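Local coordinates for cytochrome P450 reductase (PDB 5OGX), which passes electrons from NADH through its FAD and [2Fe-2S] cluster to the partner cytochrome P450 that O-demethylates guaiacol and other lignin-derived aromatics, at residues Ala316-Arg321 and Arg325-Glu330. Numbering follows the deposited sequence.
Sequences AFKRRR and RRIHRE
Ile327 pushes its longer branch between Phe317 and Lys318, two neighbours on the last helical turn, and the closest approaches of the contact are made by its end methyl. CD1 lies 4.0 Å from CB of Phe317, meeting that side chain at its root, but it rests against the Lys318 chain at CG, 3.6 Å away, and again at CE, 4.1 Å away, as the two side chains pass at an angle. The extended branch (chi2 175°) carries the methyl out from the strand to reach them. The shorter branch does different work: CG2 sits at the edge of the Phe317 ring, close to the ring plane, and also lies against one face of the Arg329 guanidinium, 3.9 Å above its plane and displaced toward the rim. The Phe317 ring also meets Phe289 with the planes steeply inclined, while Val314, one turn earlier on the helix, touches Ile327 as well.

Helix 307-319 and strand 327-331 are the second half of a right-handed beta-alpha-beta crossover that starts with strand 300-305, in the parallel sheet of the NAD-binding domain; strand 327-331 is an outermost strand of that sheet. The reversal between them begins with a Schellman motif, in which Arg321, at positive phi, is the C-prime residue: N of Met322 bonds to O of Phe317, and N of Arg321 to O of Lys318 at 2.9 Å.

Toward the surface the apolar contact gives way to charge. Lys318 runs its extended chain past Ile327, bringing NZ to the edge of the Arg329 guanidinium, near its plane and 4.2 Å from NH2, a like-charged approach that solvent probably screens in part, since Lys318 is exposed. Arg329 folds back along its own strand, where NH1 makes a weak, strongly bent bond (117°) to O of Ile327, and its side chain lies about 7 Å from that of Ser36 at the [2Fe-2S] site.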
ATOM      1  N   ALA A 316     -15.733  -7.799  -9.048  1.00 19.00           N
ATOM      2  CA  ALA A 316     -16.299  -9.084  -8.653  1.00 27.20           C
ATOM      3  C   ALA A 316     -16.918  -9.012  -7.263  1.00 23.77           C
ATOM      4  O   ALA A 316     -18.016  -9.543  -7.044  1.00 25.42           O
ATOM      5  CB  ALA A 316     -15.231 -10.174  -8.703  1.00 22.72           C
ATOM      6  N   PHE A 317     -16.219  -8.387  -6.310  1.00 21.50           N
ATOM      7  CA  PHE A 317     -16.807  -8.157  -4.989  1.00 20.11           C
ATOM      8  C   PHE A 317     -18.156  -7.451  -5.110  1.00 23.38           C
ATOM      9  O   PHE A 317     -19.141  -7.833  -4.469  1.00 21.33           O
ATOM     10  CB  PHE A 317     -15.868  -7.310  -4.129  1.00 17.18           C
ATOM     11  CG  PHE A 317     -14.667  -8.035  -3.571  1.00 21.30           C
ATOM     12  CD1 PHE A 317     -14.492  -9.395  -3.733  1.00 26.83           C
ATOM     13  CD2 PHE A 317     -13.717  -7.314  -2.858  1.00 25.57           C
ATOM     14  CE1 PHE A 317     -13.379 -10.032  -3.189  1.00 28.21           C
ATOM     15  CE2 PHE A 317     -12.619  -7.943  -2.304  1.00 25.96           C
ATOM     16  CZ  PHE A 317     -12.451  -9.296  -2.480  1.00 24.78           C
ATOM     17  N   LYS A 318     -18.217  -6.400  -5.932  1.00 19.78           N
ATOM     18  CA  LYS A 318     -19.447  -5.611  -5.998  1.00 23.18           C
ATOM     19  C   LYS A 318     -20.582  -6.406  -6.627  1.00 26.20           C
ATOM     20  O   LYS A 318     -21.741  -6.269  -6.222  1.00 28.48           O
ATOM     21  CB  LYS A 318     -19.207  -4.315  -6.774  1.00 25.52           C
ATOM     22  CG  LYS A 318     -18.443  -3.264  -6.002  1.00 24.88           C
ATOM     23  CD  LYS A 318     -18.099  -2.069  -6.905  1.00 29.18           C
ATOM     24  CE  LYS A 318     -17.304  -1.008  -6.149  1.00 34.69           C
ATOM     25  NZ  LYS A 318     -17.219   0.280  -6.916  1.00 39.38           N
ATOM     26  N   ARG A 319     -20.270  -7.256  -7.607  0.51 27.39           N
ATOM     27  CA  ARG A 319     -21.314  -8.054  -8.244  0.51 32.03           C
ATOM     28  C   ARG A 319     -21.931  -9.049  -7.271  0.51 32.49           C
ATOM     29  O   ARG A 319     -23.087  -9.454  -7.450  0.51 32.44           O
ATOM     30  CB  ARG A 319     -20.751  -8.780  -9.461  0.51 36.20           C
ATOM     31  CG  ARG A 319     -20.337  -7.843 -10.582  0.51 37.87           C
ATOM     32  CD  ARG A 319     -19.971  -8.608 -11.843  0.51 42.36           C
ATOM     33  NE  ARG A 319     -19.450  -9.941 -11.554  0.51 39.90           N
ATOM     34  CZ  ARG A 319     -18.166 -10.272 -11.624  0.51 33.69           C
ATOM     35  NH1 ARG A 319     -17.794 -11.506 -11.337  0.51 28.78           N
ATOM     36  NH2 ARG A 319     -17.258  -9.366 -11.977  0.51 27.52           N
ATOM     37  N   ARG A 320     -21.182  -9.456  -6.248  1.00 29.28           N
ATOM     38  CA  ARG A 320     -21.699 -10.312  -5.192  1.00 32.24           C
ATOM     39  C   ARG A 320     -22.201  -9.504  -4.001  1.00 28.70           C
ATOM     40  O   ARG A 320     -22.352 -10.056  -2.903  1.00 27.39           O
ATOM     41  CB  ARG A 320     -20.631 -11.321  -4.764  1.00 33.73           C
ATOM     42  CG  ARG A 320     -20.283 -12.346  -5.852  1.00 46.52           C
ATOM     43  CD  ARG A 320     -21.535 -12.768  -6.611  1.00 54.13           C
ATOM     44  NE  ARG A 320     -21.319 -13.901  -7.510  1.00 57.87           N
ATOM     45  CZ  ARG A 320     -21.493 -15.172  -7.166  1.00 59.38           C
ATOM     46  NH1 ARG A 320     -21.877 -15.483  -5.937  1.00 52.78           N
ATOM     47  NH2 ARG A 320     -21.282 -16.136  -8.055  1.00 65.97           N
ATOM     48  N   ARG A 321     -22.440  -8.208  -4.209  1.00 22.45           N
ATOM     49  CA  ARG A 321     -23.193  -7.324  -3.334  1.00 25.82           C
ATOM     50  C   ARG A 321     -22.407  -6.916  -2.097  1.00 21.60           C
ATOM     51  O   ARG A 321     -22.997  -6.476  -1.105  1.00 20.55           O
ATOM     52  CB  ARG A 321     -24.549  -7.940  -2.965  1.00 30.12           C
ATOM     53  CG  ARG A 321     -25.469  -8.022  -4.197  1.00 34.48           C
ATOM     54  CD  ARG A 321     -26.676  -8.928  -3.983  1.00 39.93           C
ATOM     55  NE  ARG A 321     -27.692  -8.266  -3.175  1.00 44.11           N
ATOM     56  CZ  ARG A 321     -28.025  -8.657  -1.952  1.00 44.29           C
ATOM     57  NH1 ARG A 321     -27.418  -9.706  -1.414  1.00 38.05           N
ATOM     58  NH2 ARG A 321     -28.960  -8.006  -1.270  1.00 45.46           N
ATOM     59  N   ARG A 325     -18.573   0.883   0.131  1.00 18.93           N
ATOM     60  CA  ARG A 325     -17.982   1.568   1.269  1.00 21.21           C
ATOM     61  C   ARG A 325     -16.951   0.710   1.988  1.00 24.13           C
ATOM     62  O   ARG A 325     -16.089   1.236   2.701  1.00 21.00           O
ATOM     63  CB  ARG A 325     -19.099   1.965   2.238  1.00 22.16           C
ATOM     64  CG  ARG A 325     -18.662   2.819   3.393  1.00 26.17           C
ATOM     65  CD  ARG A 325     -19.874   3.303   4.165  1.00 29.52           C
ATOM     66  NE  ARG A 325     -19.597   4.557   4.842  1.00 33.96           N
ATOM     67  CZ  ARG A 325     -19.944   5.746   4.360  1.00 28.04           C
ATOM     68  NH1 ARG A 325     -20.594   5.828   3.207  1.00 20.90           N
ATOM     69  NH2 ARG A 325     -19.662   6.837   5.049  1.00 33.51           N
ATOM     70  N   ARG A 326     -17.019  -0.602   1.812  1.00 17.90           N
ATOM     71  CA  ARG A 326     -16.198  -1.524   2.585  1.00 16.20           C
ATOM     72  C   ARG A 326     -15.181  -2.247   1.719  1.00 16.96           C
ATOM     73  O   ARG A 326     -14.644  -3.287   2.131  1.00 18.76           O
ATOM     74  CB  ARG A 326     -17.096  -2.522   3.309  1.00 20.44           C
ATOM     75  CG  ARG A 326     -18.070  -1.811   4.242  1.00 23.10           C
ATOM     76  CD  ARG A 326     -18.913  -2.789   5.039  1.00 30.94           C
ATOM     77  NE  ARG A 326     -18.128  -3.517   6.032  1.00 38.17           N
ATOM     78  CZ  ARG A 326     -18.108  -3.243   7.335  1.00 44.58           C
ATOM     79  NH1 ARG A 326     -18.834  -2.239   7.824  1.00 37.81           N
ATOM     80  NH2 ARG A 326     -17.356  -3.976   8.154  1.00 41.55           N
ATOM     81  N   ILE A 327     -14.876  -1.699   0.547  1.00 15.19           N
ATOM     82  CA  ILE A 327     -13.891  -2.278  -0.352  1.00 14.54           C
ATOM     83  C   ILE A 327     -12.666  -1.383  -0.352  1.00 20.25           C
ATOM     84  O   ILE A 327     -12.762  -0.178  -0.627  1.00 21.86           O
ATOM     85  CB  ILE A 327     -14.457  -2.457  -1.765  1.00 14.69           C
ATOM     86  CG1 ILE A 327     -15.674  -3.388  -1.735  1.00 16.59           C
ATOM     87  CG2 ILE A 327     -13.369  -2.923  -2.720  1.00 18.43           C
ATOM     88  CD1 ILE A 327     -16.394  -3.531  -3.074  1.00 18.99           C
ATOM     89  N   HIS A 328     -11.518  -1.973  -0.067  1.00 12.77           N
ATOM     90  CA  HIS A 328     -10.261  -1.249   0.081  1.00 14.04           C
ATOM     91  C   HIS A 328      -9.251  -1.792  -0.922  1.00 16.74           C
ATOM     92  O   HIS A 328      -9.189  -3.001  -1.148  1.00 16.18           O
ATOM     93  CB  HIS A 328      -9.726  -1.405   1.519  1.00 16.66           C
ATOM     94  CG  HIS A 328     -10.751  -1.128   2.577  1.00 19.40           C
ATOM     95  ND1 HIS A 328     -10.827   0.078   3.245  1.00 25.48           N
ATOM     96  CD2 HIS A 328     -11.748  -1.898   3.077  1.00 19.42           C
ATOM     97  CE1 HIS A 328     -11.823   0.035   4.116  1.00 24.64           C
ATOM     98  NE2 HIS A 328     -12.400  -1.150   4.030  1.00 24.42           N
ATOM     99  N   ARG A 329      -8.444  -0.908  -1.525  1.00 14.88           N
ATOM    100  CA  ARG A 329      -7.577  -1.314  -2.635  1.00 17.29           C
ATOM    101  C   ARG A 329      -6.190  -0.723  -2.480  1.00 18.33           C
ATOM    102  O   ARG A 329      -6.053   0.435  -2.067  1.00 17.18           O
ATOM    103  CB  ARG A 329      -8.110  -0.846  -4.015  1.00 27.18           C
ATOM    104  CG  ARG A 329      -9.612  -0.740  -4.164  1.00 37.07           C
ATOM    105  CD  ARG A 329     -10.039   0.522  -4.918  1.00 33.49           C
ATOM    106  NE  ARG A 329     -11.477   0.491  -5.187  1.00 37.89           N
ATOM    107  CZ  ARG A 329     -12.408   0.695  -4.260  1.00 39.44           C
ATOM    108  NH1 ARG A 329     -12.058   0.984  -3.015  1.00 40.50           N
ATOM    109  NH2 ARG A 329     -13.690   0.629  -4.583  1.00 48.90           N
ATOM    110  N   GLU A 330      -5.171  -1.504  -2.853  1.00 14.68           N
ATOM    111  CA  GLU A 330      -3.794  -1.024  -2.990  1.00 16.64           C
ATOM    112  C   GLU A 330      -3.235  -1.588  -4.292  1.00 18.66           C
ATOM    113  O   GLU A 330      -3.018  -2.798  -4.418  1.00 17.83           O
ATOM    114  CB  GLU A 330      -2.917  -1.436  -1.799  1.00 16.64           C
ATOM    115  CG  GLU A 330      -1.512  -0.836  -1.855  1.00 18.98           C
ATOM    116  CD  GLU A 330      -1.483   0.565  -1.254  1.00 24.05           C
ATOM    117  OE1 GLU A 330      -2.259   1.425  -1.721  1.00 23.15           O
ATOM    118  OE2 GLU A 330      -0.708   0.799  -0.306  1.00 21.64           O
TER